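Local coordinates for putative dienelactone hydrolase (Klebsiella pneumoniae subsp. pneumoniae MGH 78578, PDB 3F67), which is probably an alpha/beta-hydrolase of the dienelactone hydrolase family, thought to act on ester or lactone bonds, its natural substrate not established, at residues A[20-25]-A[59-65]; A[116-120]-A[237-241]; A[42-47]-A[215-219]; A[37-41]-A[123-129]. All coordinates share one frame; numbering follows the deposited sequence.

Contact 1 (A[20-25]-A[59-65])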
loop_
_atom_site.group_PDB
_atom_site.type_symbol
_atom_site.label_atom_id
_atom_site.label_comp_id
_atom_site.label_asym_id
_atom_site.label_seq_id
_atom_site.Cartn_x
_atom_site.Cartn_y
_atom_site.Cartn_z
ATOM N N ALA A 20 -4.570 5.265 -13.495
ATOM C CA ALA A 20 -4.838 4.258 -12.447
ATOM C C ALA A 20 -5.535 3.071 -13.035
ATOM O O ALA A 20 -6.285 3.201 -14.005
ATOM C CB ALA A 20 -5.677 4.842 -11.323
ATOM N N TYR A 21 -5.327 1.926 -12.408
ATOM C CA TYR A 21 -6.042 0.711 -12.810
ATOM C C TYR A 21 -7.091 0.465 -11.733
ATOM O O TYR A 21 -6.837 0.737 -10.557
ATOM C CB TYR A 21 -5.044 -0.452 -12.807
ATOM C CG TYR A 21 -5.645 -1.787 -13.260
ATOM C CD1 TYR A 21 -5.899 -2.034 -14.613
ATOM C CD2 TYR A 21 -5.912 -2.785 -12.335
ATOM C CE1 TYR A 21 -6.458 -3.272 -15.023
ATOM C CE2 TYR A 21 -6.426 -4.010 -12.721
ATOM C CZ TYR A 21 -6.701 -4.241 -14.067
ATOM O OH TYR A 21 -7.224 -5.452 -14.456
ATOM N N HIS A 22 -8.253 -0.034 -12.117
ATOM C CA HIS A 22 -9.277 -0.362 -11.113
ATOM C C HIS A 22 -10.000 -1.645 -11.450
ATOM O O HIS A 22 -10.148 -1.990 -12.631
ATOM C CB HIS A 22 -10.285 0.811 -10.898
ATOM C CG HIS A 22 -11.062 1.173 -12.129
ATOM N ND1 HIS A 22 -12.345 0.725 -12.373
ATOM C CD2 HIS A 22 -10.721 1.931 -13.200
ATOM C CE1 HIS A 22 -12.748 1.168 -13.555
ATOM N NE2 HIS A 22 -11.790 1.920 -14.069
ATOM N N ALA A 23 -10.437 -2.355 -10.421
ATOM C CA ALA A 23 -11.182 -3.611 -10.605
ATOM C C ALA A 23 -12.271 -3.638 -9.555
ATOM O O ALA A 23 -12.068 -3.147 -8.430
ATOM C CB ALA A 23 -10.225 -4.861 -10.396
ATOM N N ARG A 24 -13.399 -4.272 -9.885
ATOM C CA ARG A 24 -14.493 -4.362 -8.908
ATOM C C ARG A 24 -15.391 -5.539 -9.259
ATOM O O ARG A 24 -15.334 -6.034 -10.395
ATOM C CB ARG A 24 -15.355 -3.093 -8.979
ATOM C CG ARG A 24 -16.110 -2.972 -10.316
ATOM C CD ARG A 24 -16.803 -1.612 -10.388
ATOM N NE ARG A 24 -15.835 -0.541 -10.698
ATOM C CZ ARG A 24 -16.119 0.764 -10.576
ATOM N NH1 ARG A 24 -17.332 1.148 -10.152
ATOM N NH2 ARG A 24 -15.201 1.678 -10.878
ATOM N N PRO A 25 -16.212 -5.981 -8.297
ATOM C CA PRO A 25 -17.218 -7.007 -8.649
ATOM C C PRO A 25 -18.197 -6.512 -9.714
ATOM O O PRO A 25 -18.608 -5.341 -9.701
ATOM C CB PRO A 25 -17.979 -7.259 -7.340
ATOM C CG PRO A 25 -17.507 -6.252 -6.359
ATOM C CD PRO A 25 -16.272 -5.572 -6.878
ATOM N N GLY A 59 -14.845 -8.734 -3.326
ATOM C CA GLY A 59 -15.935 -7.770 -3.163
ATOM C C GLY A 59 -15.538 -6.308 -3.039
ATOM O O GLY A 59 -16.420 -5.466 -2.809
ATOM N N TYR A 60 -14.252 -6.008 -3.258
ATOM C CA TYR A 60 -13.727 -4.649 -3.115
ATOM C C TYR A 60 -13.610 -3.918 -4.469
ATOM O O TYR A 60 -13.403 -4.558 -5.523
ATOM C CB TYR A 60 -12.316 -4.697 -2.481
ATOM C CG TYR A 60 -12.379 -5.191 -1.078
ATOM C CD1 TYR A 60 -12.861 -4.335 -0.050
ATOM C CD2 TYR A 60 -11.997 -6.491 -0.739
ATOM C CE1 TYR A 60 -12.986 -4.797 1.263
ATOM C CE2 TYR A 60 -12.107 -6.933 0.567
ATOM C CZ TYR A 60 -12.583 -6.080 1.559
ATOM O OH TYR A 60 -12.711 -6.513 2.847
ATOM N N LEU A 61 -13.792 -2.601 -4.420
ATOM C CA LEU A 61 -13.352 -1.695 -5.520
ATOM C C LEU A 61 -11.884 -1.419 -5.223
ATOM O O LEU A 61 -11.550 -0.655 -4.294
ATOM C CB LEU A 61 -14.171 -0.387 -5.534
ATOM C CG LEU A 61 -13.598 0.789 -6.382
ATOM C CD1 LEU A 61 -13.385 0.321 -7.825
ATOM C CD2 LEU A 61 -14.611 1.983 -6.316
ATOM N N ALA A 62 -11.001 -2.049 -5.989
ATOM C CA ALA A 62 -9.564 -1.929 -5.730
ATOM C C ALA A 62 -8.962 -1.023 -6.781
ATOM O O ALA A 62 -9.217 -1.200 -7.996
ATOM C CB ALA A 62 -8.894 -3.334 -5.836
ATOM N N ILE A 63 -8.177 -0.068 -6.336
ATOM C CA ILE A 63 -7.661 0.998 -7.272
ATOM C C ILE A 63 -6.171 1.163 -7.055
ATOM O O ILE A 63 -5.752 1.391 -5.920
ATOM C CB ILE A 63 -8.355 2.374 -7.011
ATOM C CG1 ILE A 63 -9.875 2.239 -7.186
ATOM C CG2 ILE A 63 -7.814 3.434 -8.012
ATOM C CD1 ILE A 63 -10.650 3.369 -6.434
ATOM N N ALA A 64 -5.364 1.015 -8.125
ATOM C CA ALA A 64 -3.910 1.189 -8.007
ATOM C C ALA A 64 -3.505 2.406 -8.865
ATOM O O ALA A 64 -3.468 2.302 -10.099
ATOM C CB ALA A 64 -3.183 -0.042 -8.550
ATOM N N PRO A 65 -3.141 3.516 -8.216
ATOM C CA PRO A 65 -2.669 4.712 -8.960
ATOM C C PRO A 65 -1.181 4.621 -9.363
ATOM O O PRO A 65 -0.356 4.056 -8.629
ATOM C CB PRO A 65 -2.869 5.846 -7.938
ATOM C CG PRO A 65 -2.646 5.175 -6.588
ATOM C CD PRO A 65 -3.298 3.784 -6.763
#
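Strands 20-25 and 61-65 run antiparallel, their short axes 169° apart, with Tyr21-Ala64 and Ala23-Ala62 as hydrogen-bonded pairs and Ala20-Pro65 and His22-Ile63 as non-hydrogen-bonded pairs. Each member of the two hydrogen-bonded pairs donates and accepts once, as in Tyr21 N to Ala64 O at 3.0 Å and Ala62 N to Ala23 O at 2.9 Å. The first of these is bent at its acceptor, since Tyr21 N stands above the Ala64 carbonyl plane. Between these pairs the CA-H groups point at the same oxygens, His22 CA lying 3.2 Å from Ala62 O. The side chains of Ala20, His22 and Ile63 share one face, where Ala20 CB meets Ile63 CG2 at 4.2 Å and His22 CB lies 4.0 Å from Ile63 CG1. Farther along, Arg24 and Leu61 extend side by side in the same direction. A turn at chi3 (77°) folds the arginine back so that one face of its guanidinium rests over Leu61 CD1, which is 3.8 Å from Arg24 NH2, while NH1 bonds to His110 O. At the end of the pairing Pro25 CD packs 3.3 Å from Tyr60 O. Tyr21, Ala23, Ala62 and Ala64 occupy the other face, where Tyr21, Ala23 and Ala64 meet helix 46-57 and Tyr21 OH bonds to Arg53. Cohesion therefore comes mainly from reciprocal backbone bonding, to which Arg24 adds the face of its guanidinium.

Contact 2 (A[116-120]-A[237-241])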
loop_
_atom_site.group_PDB
_atom_site.type_symbol
_atom_site.label_atom_id
_atom_site.label_comp_id
_atom_site.label_asym_id
_atom_site.label_seq_id
_atom_site.Cartn_x
_atom_site.Cartn_y
_atom_site.Cartn_z
ATOM N N ARG A 116 -16.049 3.683 3.734
ATOM C CA ARG A 116 -15.463 2.320 3.781
ATOM C C ARG A 116 -14.129 2.326 3.042
ATOM O O ARG A 116 -13.826 1.480 2.173
ATOM C CB ARG A 116 -16.449 1.298 3.166
ATOM C CG ARG A 116 -17.832 1.372 3.826
ATOM C CD ARG A 116 -18.792 0.316 3.229
ATOM N NE ARG A 116 -18.304 -1.059 3.522
ATOM C CZ ARG A 116 -18.837 -2.158 2.977
ATOM N NH1 ARG A 116 -19.849 -2.057 2.112
ATOM N NH2 ARG A 116 -18.352 -3.377 3.302
ATOM N N LEU A 117 -13.274 3.258 3.447
ATOM C CA LEU A 117 -11.964 3.384 2.792
ATOM C C LEU A 117 -10.903 2.563 3.481
ATOM O O LEU A 117 -10.696 2.682 4.692
ATOM C CB LEU A 117 -11.503 4.856 2.794
ATOM C CG LEU A 117 -10.242 5.204 1.983
ATOM C CD1 LEU A 117 -10.408 5.045 0.447
ATOM C CD2 LEU A 117 -9.772 6.667 2.360
ATOM N N LEU A 118 -10.188 1.791 2.667
ATOM C CA LEU A 118 -9.145 0.842 3.160
ATOM C C LEU A 118 -7.904 1.027 2.284
ATOM O O LEU A 118 -8.001 1.540 1.151
ATOM C CB LEU A 118 -9.659 -0.586 3.021
ATOM C CG LEU A 118 -10.971 -0.894 3.734
ATOM C CD1 LEU A 118 -11.538 -2.216 3.230
ATOM C CD2 LEU A 118 -10.773 -0.905 5.253
ATOM N N ILE A 119 -6.729 0.583 2.755
ATOM C CA ILE A 119 -5.554 0.675 1.906
ATOM C C ILE A 119 -4.617 -0.493 2.200
ATOM O O ILE A 119 -4.498 -0.945 3.353
ATOM C CB ILE A 119 -4.831 2.028 2.124
ATOM C CG1 ILE A 119 -3.671 2.207 1.155
ATOM C CG2 ILE A 119 -4.398 2.216 3.613
ATOM C CD1 ILE A 119 -3.095 3.711 1.193
ATOM N N THR A 120 -3.962 -0.986 1.161
ATOM C CA THR A 120 -2.877 -1.951 1.352
ATOM C C THR A 120 -1.736 -1.588 0.401
ATOM O O THR A 120 -1.962 -1.013 -0.675
ATOM C CB THR A 120 -3.372 -3.408 1.144
ATOM O OG1 THR A 120 -2.375 -4.316 1.635
ATOM C CG2 THR A 120 -3.697 -3.728 -0.352
ATOM N N TRP A 237 -8.505 -8.642 8.437
ATOM C CA TRP A 237 -8.310 -7.342 9.075
ATOM C C TRP A 237 -9.356 -6.384 8.533
ATOM O O TRP A 237 -9.878 -5.540 9.264
ATOM C CB TRP A 237 -6.899 -6.836 8.737
ATOM C CG TRP A 237 -6.445 -5.647 9.545
ATOM C CD1 TRP A 237 -6.404 -4.345 9.126
ATOM C CD2 TRP A 237 -5.898 -5.686 10.849
ATOM N NE1 TRP A 237 -5.877 -3.547 10.135
ATOM C CE2 TRP A 237 -5.534 -4.359 11.193
ATOM C CE3 TRP A 237 -5.660 -6.733 11.770
ATOM C CZ2 TRP A 237 -4.947 -4.028 12.428
ATOM C CZ3 TRP A 237 -5.060 -6.428 13.014
ATOM C CH2 TRP A 237 -4.716 -5.070 13.341
ATOM N N PHE A 238 -9.634 -6.494 7.238
ATOM C CA PHE A 238 -10.579 -5.615 6.525
ATOM C C PHE A 238 -12.045 -6.021 6.695
ATOM O O PHE A 238 -12.960 -5.249 6.343
ATOM C CB PHE A 238 -10.320 -5.623 5.002
ATOM C CG PHE A 238 -9.065 -4.878 4.568
ATOM C CD1 PHE A 238 -8.470 -5.160 3.318
ATOM C CD2 PHE A 238 -8.445 -3.929 5.408
ATOM C CE1 PHE A 238 -7.312 -4.481 2.900
ATOM C CE2 PHE A 238 -7.276 -3.218 4.990
ATOM C CZ PHE A 238 -6.706 -3.498 3.744
ATOM N N ALA A 239 -12.264 -7.219 7.195
ATOM C CA ALA A 239 -13.595 -7.874 7.027
ATOM C C ALA A 239 -14.798 -7.072 7.549
ATOM O O ALA A 239 -15.894 -7.121 6.943
ATOM C CB ALA A 239 -13.584 -9.259 7.698
ATOM N N GLN A 240 -14.646 -6.372 8.677
ATOM C CA GLN A 240 -15.812 -5.697 9.265
ATOM C C GLN A 240 -16.154 -4.365 8.615
ATOM O O GLN A 240 -17.216 -3.800 8.921
ATOM C CB GLN A 240 -15.583 -5.430 10.777
ATOM C CG GLN A 240 -14.674 -4.216 11.070
ATOM C CD GLN A 240 -14.324 -4.130 12.535
ATOM O OE1 GLN A 240 -15.048 -3.527 13.304
ATOM N NE2 GLN A 240 -13.259 -4.771 12.927
ATOM N N TYR A 241 -15.229 -3.833 7.821
ATOM C CA TYR A 241 -15.329 -2.430 7.341
ATOM C C TYR A 241 -16.107 -2.302 6.047
ATOM O O TYR A 241 -16.326 -3.316 5.364
ATOM C CB TYR A 241 -13.919 -1.810 7.208
ATOM C CG TYR A 241 -13.203 -1.812 8.515
ATOM C CD1 TYR A 241 -12.140 -2.712 8.774
ATOM C CD2 TYR A 241 -13.612 -0.959 9.549
ATOM C CE1 TYR A 241 -11.483 -2.714 10.038
ATOM C CE2 TYR A 241 -12.958 -0.967 10.802
ATOM C CZ TYR A 241 -11.903 -1.850 11.018
ATOM O OH TYR A 241 -11.260 -1.829 12.231
ATOM O OXT TYR A 241 -16.558 -1.175 5.714
#
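Arg116 takes hold of the C-terminal carboxylate of Tyr241 side-on, with one nitrogen to each oxygen. NE reaches Tyr241 OXT at 2.8 Å in a salt bridge, and NH2 reaches Tyr241 O at 2.9 Å, with an N-H...O angle of 168°. Both oxygens lie near the guanidinium plane, and NH2 meets a lone pair of Tyr241 O in the carbonyl plane; two bonds to one flat group should limit rotation of the chain terminus. The bend at chi3 (64°) turns the end of the arginine toward the carboxylate. Deeper in, Leu118 and Phe238 run alongside each other, pointing opposite ways. Leu118 CB sits over the phenyl face in a CH-pi contact, 4.2 Å from the ring centroid and 14° off its normal. The CD2 branch of the leucine is wedged between two residues, 3.8 Å from Phe238 CD2 and 3.8 Å from Tyr241 CB. By contrast, the edge of the phenyl ring faces the strand backbone, Phe238 CZ lying 3.4 Å from Ile119 O. A type I turn from Phe238 to Tyr241 carries the chain from the apolar packing to the ion pair. The C-terminal end of helix 224-238 and the tail after it are thus held on inner strand 116-122, in the helix-on-sheet packing of an alpha/beta-hydrolase sandwich.

Contact 3 (A[42-47]-A[215-219])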
loop_
_atom_site.group_PDB
_atom_site.type_symbol
_atom_site.label_atom_id
_atom_site.label_comp_id
_atom_site.label_asym_id
_atom_site.label_seq_id
_atom_site.Cartn_x
_atom_site.Cartn_y
_atom_site.Cartn_z
ATOM N N PHE A 42 8.160 -0.507 -8.756
ATOM C CA PHE A 42 8.045 -0.872 -10.164
ATOM C C PHE A 42 6.834 -0.288 -10.846
ATOM O O PHE A 42 6.600 -0.547 -12.041
ATOM C CB PHE A 42 8.122 -2.409 -10.333
ATOM C CG PHE A 42 9.281 -3.011 -9.588
ATOM C CD1 PHE A 42 10.592 -2.636 -9.896
ATOM C CD2 PHE A 42 9.060 -3.903 -8.528
ATOM C CE1 PHE A 42 11.718 -3.158 -9.170
ATOM C CE2 PHE A 42 10.166 -4.437 -7.805
ATOM C CZ PHE A 42 11.500 -4.039 -8.138
ATOM N N GLY A 43 6.053 0.470 -10.092
ATOM C CA GLY A 43 4.850 1.114 -10.638
ATOM C C GLY A 43 3.691 0.146 -10.732
ATOM O O GLY A 43 3.668 -0.903 -10.055
ATOM N N VAL A 44 2.692 0.500 -11.543
ATOM C CA VAL A 44 1.464 -0.365 -11.588
ATOM C C VAL A 44 1.745 -1.493 -12.588
ATOM O O VAL A 44 1.282 -1.512 -13.744
ATOM C CB VAL A 44 0.183 0.457 -11.877
ATOM C CG1 VAL A 44 -1.079 -0.467 -11.797
ATOM C CG2 VAL A 44 0.025 1.501 -10.815
ATOM N N HIS A 45 2.597 -2.402 -12.123
ATOM C CA HIS A 45 3.125 -3.566 -12.892
ATOM C C HIS A 45 1.948 -4.527 -13.093
ATOM O O HIS A 45 0.947 -4.440 -12.385
ATOM C CB HIS A 45 4.179 -4.177 -11.960
ATOM C CG HIS A 45 4.968 -5.322 -12.541
ATOM N ND1 HIS A 45 4.521 -6.627 -12.482
ATOM C CD2 HIS A 45 6.174 -5.356 -13.145
ATOM C CE1 HIS A 45 5.425 -7.424 -13.031
ATOM N NE2 HIS A 45 6.435 -6.674 -13.457
ATOM N N GLU A 46 2.071 -5.469 -14.042
ATOM C CA GLU A 46 1.065 -6.535 -14.172
ATOM C C GLU A 46 0.710 -7.207 -12.844
ATOM O O GLU A 46 -0.448 -7.588 -12.609
ATOM C CB GLU A 46 1.600 -7.595 -15.143
ATOM C CG GLU A 46 0.696 -8.801 -15.261
ATOM C CD GLU A 46 -0.732 -8.456 -15.773
ATOM O OE1 GLU A 46 -0.943 -7.392 -16.423
ATOM O OE2 GLU A 46 -1.642 -9.265 -15.510
ATOM N N HIS A 47 1.717 -7.404 -11.994
ATOM C CA HIS A 47 1.491 -8.073 -10.689
ATOM C C HIS A 47 0.505 -7.205 -9.855
ATOM O O HIS A 47 -0.386 -7.745 -9.215
ATOM C CB HIS A 47 2.805 -8.231 -9.940
ATOM C CG HIS A 47 2.642 -8.700 -8.522
ATOM N ND1 HIS A 47 2.004 -9.881 -8.204
ATOM C CD2 HIS A 47 3.017 -8.146 -7.342
ATOM C CE1 HIS A 47 1.992 -10.037 -6.894
ATOM N NE2 HIS A 47 2.609 -9.007 -6.346
ATOM N N ASN A 215 5.166 -11.842 -1.134
ATOM C CA ASN A 215 3.934 -11.994 -1.872
ATOM C C ASN A 215 4.075 -11.838 -3.383
ATOM O O ASN A 215 3.094 -11.997 -4.119
ATOM C CB ASN A 215 2.933 -10.954 -1.340
ATOM C CG ASN A 215 1.512 -11.247 -1.767
ATOM O OD1 ASN A 215 0.974 -12.341 -1.503
ATOM N ND2 ASN A 215 0.884 -10.279 -2.455
ATOM N N ALA A 216 5.296 -11.551 -3.862
ATOM C CA ALA A 216 5.466 -11.266 -5.310
ATOM C C ALA A 216 5.593 -12.577 -6.073
ATOM O O ALA A 216 6.708 -13.120 -6.276
ATOM C CB ALA A 216 6.680 -10.364 -5.551
ATOM N N ASP A 217 4.447 -13.108 -6.478
ATOM C CA ASP A 217 4.369 -14.483 -6.973
ATOM C C ASP A 217 5.134 -14.683 -8.274
ATOM O O ASP A 217 5.406 -15.820 -8.647
ATOM C CB ASP A 217 2.890 -14.923 -7.098
ATOM C CG ASP A 217 2.047 -13.906 -7.831
ATOM O OD1 ASP A 217 2.157 -13.847 -9.070
ATOM O OD2 ASP A 217 1.282 -13.144 -7.174
ATOM N N TYR A 218 5.491 -13.585 -8.953
ATOM C CA TYR A 218 6.246 -13.690 -10.211
ATOM C C TYR A 218 7.778 -13.652 -10.000
ATOM O O TYR A 218 8.559 -13.762 -10.974
ATOM C CB TYR A 218 5.785 -12.596 -11.192
ATOM C CG TYR A 218 6.264 -11.213 -10.845
ATOM C CD1 TYR A 218 7.422 -10.666 -11.453
ATOM C CD2 TYR A 218 5.586 -10.440 -9.894
ATOM C CE1 TYR A 218 7.866 -9.369 -11.111
ATOM C CE2 TYR A 218 6.005 -9.162 -9.568
ATOM C CZ TYR A 218 7.138 -8.622 -10.188
ATOM O OH TYR A 218 7.566 -7.364 -9.877
ATOM N N ARG A 219 8.222 -13.487 -8.757
ATOM C CA ARG A 219 9.645 -13.246 -8.464
ATOM C C ARG A 219 10.153 -14.366 -7.589
ATOM O O ARG A 219 9.368 -15.040 -6.913
ATOM C CB ARG A 219 9.893 -11.921 -7.718
ATOM C CG ARG A 219 9.348 -10.678 -8.349
ATOM C CD ARG A 219 10.261 -9.460 -8.209
ATOM N NE ARG A 219 10.291 -8.769 -6.893
ATOM C CZ ARG A 219 9.381 -7.897 -6.427
ATOM N NH1 ARG A 219 9.572 -7.353 -5.233
ATOM N NH2 ARG A 219 8.262 -7.563 -7.097
HETATM O O HOH W 1 0.924 -11.738 -10.198
HETATM O O HOH W 2 2.874 -8.316 -3.749
#
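No direct hydrogen bond joins the two segments; an aromatic cluster of His45, His47 and Tyr218 and two bridging waters span them instead. Within this cluster, formed by the start of helix 46-57 and the loop before helix 224-238 of the alpha/beta-hydrolase fold, His45 and Tyr218 make an offset stack, their centroids 4.5 Å apart and their planes at 19°. The His45 ring is also fixed from its own side, because its ND1 accepts from His47 N at 3.0 Å, in the imidazole plane, and so caps the start of helix 46-57. The hydroxyl end of Tyr218 lies over the centre of that imidazole, and the tyrosine's opposite face is occupied by Arg219 CG. His47 meets the same tyrosine obliquely, with ring planes at 50° and its CB 3.4 Å from Tyr218 CE2; CG anti to the backbone N (chi1 171°) sends the imidazole on toward Asn215 and Asp217. There both ring nitrogens are bonded to waters lying in the ring plane. One water links ND1 to Asp217 OD1, and the other links NE2 to Asn215 ND2. Arg219, salt-bridged to Glu40, donates from NH2 to Tyr218 OH and thereby ties the tyrosine's rim to its own segment. One face of its guanidinium lies over Phe42 CE2 and the opposite face over Ala216 CB, with Phe42 CE2 3.7 Å from Arg219 NH2.

Contact 4 (A[37-41]-A[123-129])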
loop_
_atom_site.group_PDB
_atom_site.type_symbol
_atom_site.label_atom_id
_atom_site.label_comp_id
_atom_site.label_asym_id
_atom_site.label_seq_id
_atom_site.Cartn_x
_atom_site.Cartn_y
_atom_site.Cartn_z
ATOM N N VAL A 37 -4.594 0.406 -3.572
ATOM C CA VAL A 37 -3.496 -0.564 -3.604
ATOM C C VAL A 37 -2.239 0.233 -3.963
ATOM O O VAL A 37 -2.184 0.862 -5.051
ATOM C CB VAL A 37 -3.742 -1.628 -4.690
ATOM C CG1 VAL A 37 -2.525 -2.570 -4.773
ATOM C CG2 VAL A 37 -5.004 -2.474 -4.328
ATOM N N VAL A 38 -1.239 0.225 -3.074
ATOM C CA VAL A 38 -0.034 1.042 -3.335
ATOM C C VAL A 38 1.109 0.184 -3.855
ATOM O O VAL A 38 1.545 -0.779 -3.193
ATOM C CB VAL A 38 0.470 1.796 -2.093
ATOM C CG1 VAL A 38 1.525 2.896 -2.503
ATOM C CG2 VAL A 38 -0.673 2.442 -1.317
ATOM N N GLN A 39 1.579 0.551 -5.056
ATOM C CA GLN A 39 2.665 -0.138 -5.786
ATOM C C GLN A 39 3.980 -0.304 -5.000
ATOM O O GLN A 39 4.219 0.404 -4.000
ATOM C CB GLN A 39 2.971 0.768 -6.989
ATOM C CG GLN A 39 3.380 2.163 -6.521
ATOM C CD GLN A 39 3.847 3.034 -7.688
ATOM O OE1 GLN A 39 3.018 3.589 -8.404
ATOM N NE2 GLN A 39 5.162 3.107 -7.907
ATOM N N GLU A 40 4.826 -1.240 -5.468
ATOM C CA GLU A 40 6.251 -1.241 -5.141
ATOM C C GLU A 40 6.941 -0.167 -6.012
ATOM O O GLU A 40 6.250 0.656 -6.666
ATOM C CB GLU A 40 6.830 -2.620 -5.425
ATOM C CG GLU A 40 5.983 -3.775 -4.785
ATOM C CD GLU A 40 6.597 -5.153 -5.058
ATOM O OE1 GLU A 40 6.474 -5.661 -6.195
ATOM O OE2 GLU A 40 7.146 -5.775 -4.117
ATOM N N ILE A 41 8.281 -0.154 -6.038
ATOM C CA ILE A 41 8.988 0.833 -6.875
ATOM C C ILE A 41 8.817 0.592 -8.397
ATOM O O ILE A 41 9.255 1.410 -9.212
ATOM C CB ILE A 41 10.488 0.883 -6.553
ATOM C CG1 ILE A 41 11.152 -0.479 -6.753
ATOM C CG2 ILE A 41 10.654 1.396 -5.108
ATOM C CD1 ILE A 41 12.652 -0.473 -6.584
ATOM N N CYS A 123 6.071 -3.155 -0.056
ATOM C CA CYS A 123 7.439 -2.716 -0.212
ATOM C C CYS A 123 7.508 -1.189 -0.037
ATOM O O CYS A 123 7.128 -0.690 1.037
ATOM C CB CYS A 123 7.960 -3.189 -1.565
ATOM S SG CYS A 123 9.654 -2.984 -1.570
ATOM N N TRP A 124 7.943 -0.444 -1.060
ATOM C CA TRP A 124 7.847 1.049 -1.022
ATOM C C TRP A 124 6.425 1.475 -0.585
ATOM O O TRP A 124 6.222 2.384 0.265
ATOM C CB TRP A 124 8.184 1.633 -2.414
ATOM C CG TRP A 124 8.070 3.122 -2.496
ATOM C CD1 TRP A 124 9.052 4.053 -2.195
ATOM C CD2 TRP A 124 6.918 3.854 -2.879
ATOM N NE1 TRP A 124 8.562 5.345 -2.390
ATOM C CE2 TRP A 124 7.261 5.239 -2.839
ATOM C CE3 TRP A 124 5.628 3.472 -3.336
ATOM C CZ2 TRP A 124 6.339 6.248 -3.183
ATOM C CZ3 TRP A 124 4.703 4.489 -3.680
ATOM C CH2 TRP A 124 5.070 5.841 -3.596
ATOM N N GLY A 125 5.441 0.785 -1.163
ATOM C CA GLY A 125 4.033 1.026 -0.878
ATOM C C GLY A 125 3.570 0.668 0.531
ATOM O O GLY A 125 2.581 1.247 1.025
ATOM N N GLY A 126 4.296 -0.242 1.172
ATOM C CA GLY A 126 3.988 -0.627 2.556
ATOM C C GLY A 126 4.429 0.476 3.494
ATOM O O GLY A 126 3.752 0.726 4.482
ATOM N N ARG A 127 5.534 1.160 3.184
ATOM C CA ARG A 127 5.894 2.320 4.011
ATOM C C ARG A 127 4.851 3.422 3.857
ATOM O O ARG A 127 4.415 4.022 4.839
ATOM C CB ARG A 127 7.308 2.814 3.670
ATOM C CG ARG A 127 7.638 4.164 4.366
ATOM C CD ARG A 127 9.066 4.594 4.069
ATOM N NE ARG A 127 9.292 5.991 4.484
ATOM C CZ ARG A 127 8.928 7.046 3.770
ATOM N NH1 ARG A 127 8.376 6.888 2.562
ATOM N NH2 ARG A 127 9.181 8.271 4.233
ATOM N N ILE A 128 4.476 3.694 2.607
ATOM C CA ILE A 128 3.447 4.711 2.307
ATOM C C ILE A 128 2.137 4.382 3.036
ATOM O O ILE A 128 1.469 5.286 3.553
ATOM C CB ILE A 128 3.250 4.807 0.762
ATOM C CG1 ILE A 128 4.516 5.375 0.075
ATOM C CG2 ILE A 128 1.985 5.628 0.412
ATOM C CD1 ILE A 128 4.914 6.782 0.536
ATOM N N THR A 129 1.810 3.100 3.089
ATOM C CA THR A 129 0.628 2.637 3.804
ATOM C C THR A 129 0.622 3.121 5.268
ATOM O O THR A 129 -0.381 3.647 5.731
ATOM C CB THR A 129 0.464 1.096 3.671
ATOM O OG1 THR A 129 0.130 0.812 2.307
ATOM C CG2 THR A 129 -0.756 0.596 4.499
HETATM O O HOH W 3 9.591 -1.532 -3.565
#
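Val38 and Gly125 come together where the end of strand 32-38 meets the first turn of helix 124-133, and this is the tight part of the contact. The CA atoms of the two residues are only 4.8 Å apart, and Val38 CG1 lies 3.5 Å from Gly125 CA. Gly125, without a side chain, lets the helix backbone come directly against the carbonyls of Val38 and Gln39. CG1 of the valine, anti to its backbone N (chi1 -167°), also touches Trp124 CZ3 at 3.7 Å and Ile128 CG2 at 4.0 Å. The indole presents its edge to the Gln39 backbone, CE3 being 3.4 Å from Gln39 O in the ring plane, while Ile128 CG1 covers one of its faces. Ile41 CG2 packs on Trp124 CB at the root of the ring.

Toward Cys123 the packing is looser and includes water. A water accepts from both Ile41 N and Trp124 N, and the Glu40 side chain only brushes Cys123 CB, at 3.7 Å from OE2; its carboxylate is engaged by Arg219. Cys123 itself has strained backbone angles (phi 65°, psi -119°) at the strand-to-helix turn, as at a nucleophile elbow, and with His212 and Asp180 probably forms a Cys-His-Asp triad as in dienelactone hydrolases. The contact lies near the middle of the molecule: Val38 pairs with strand 116-122, Val37 faces helix 46-57 on the other side of the sheet, helices 80-88 and 93-108 touch Trp124 through Val88 and Val96, and Tyr68 meets its ring edge-to-face.

How the contacts relate
From the N terminus, strand 16-25 pairs with 61-65, so contact 1 closes a loop that contains strand 32-38 and helix 46-57. Contacts 4 and 3 open inside that loop and close beyond it, at 123-129 and 215-219, so both cross contact 1 and also each other. Contact 2 follows contact 1 in series and crosses contacts 3 and 4, closing last at the C terminus. Neighbouring strands join contacts 1, 4 and 2 into one sheet: Val37 N lies 2.8 Å from Ile63 O, and Val38 N 2.8 Å from Thr120 O. The Arg219-Glu40 salt bridge connects contacts 3 and 4, while Tyr60 packs on Phe238 and Leu118 between contacts 1 and 2.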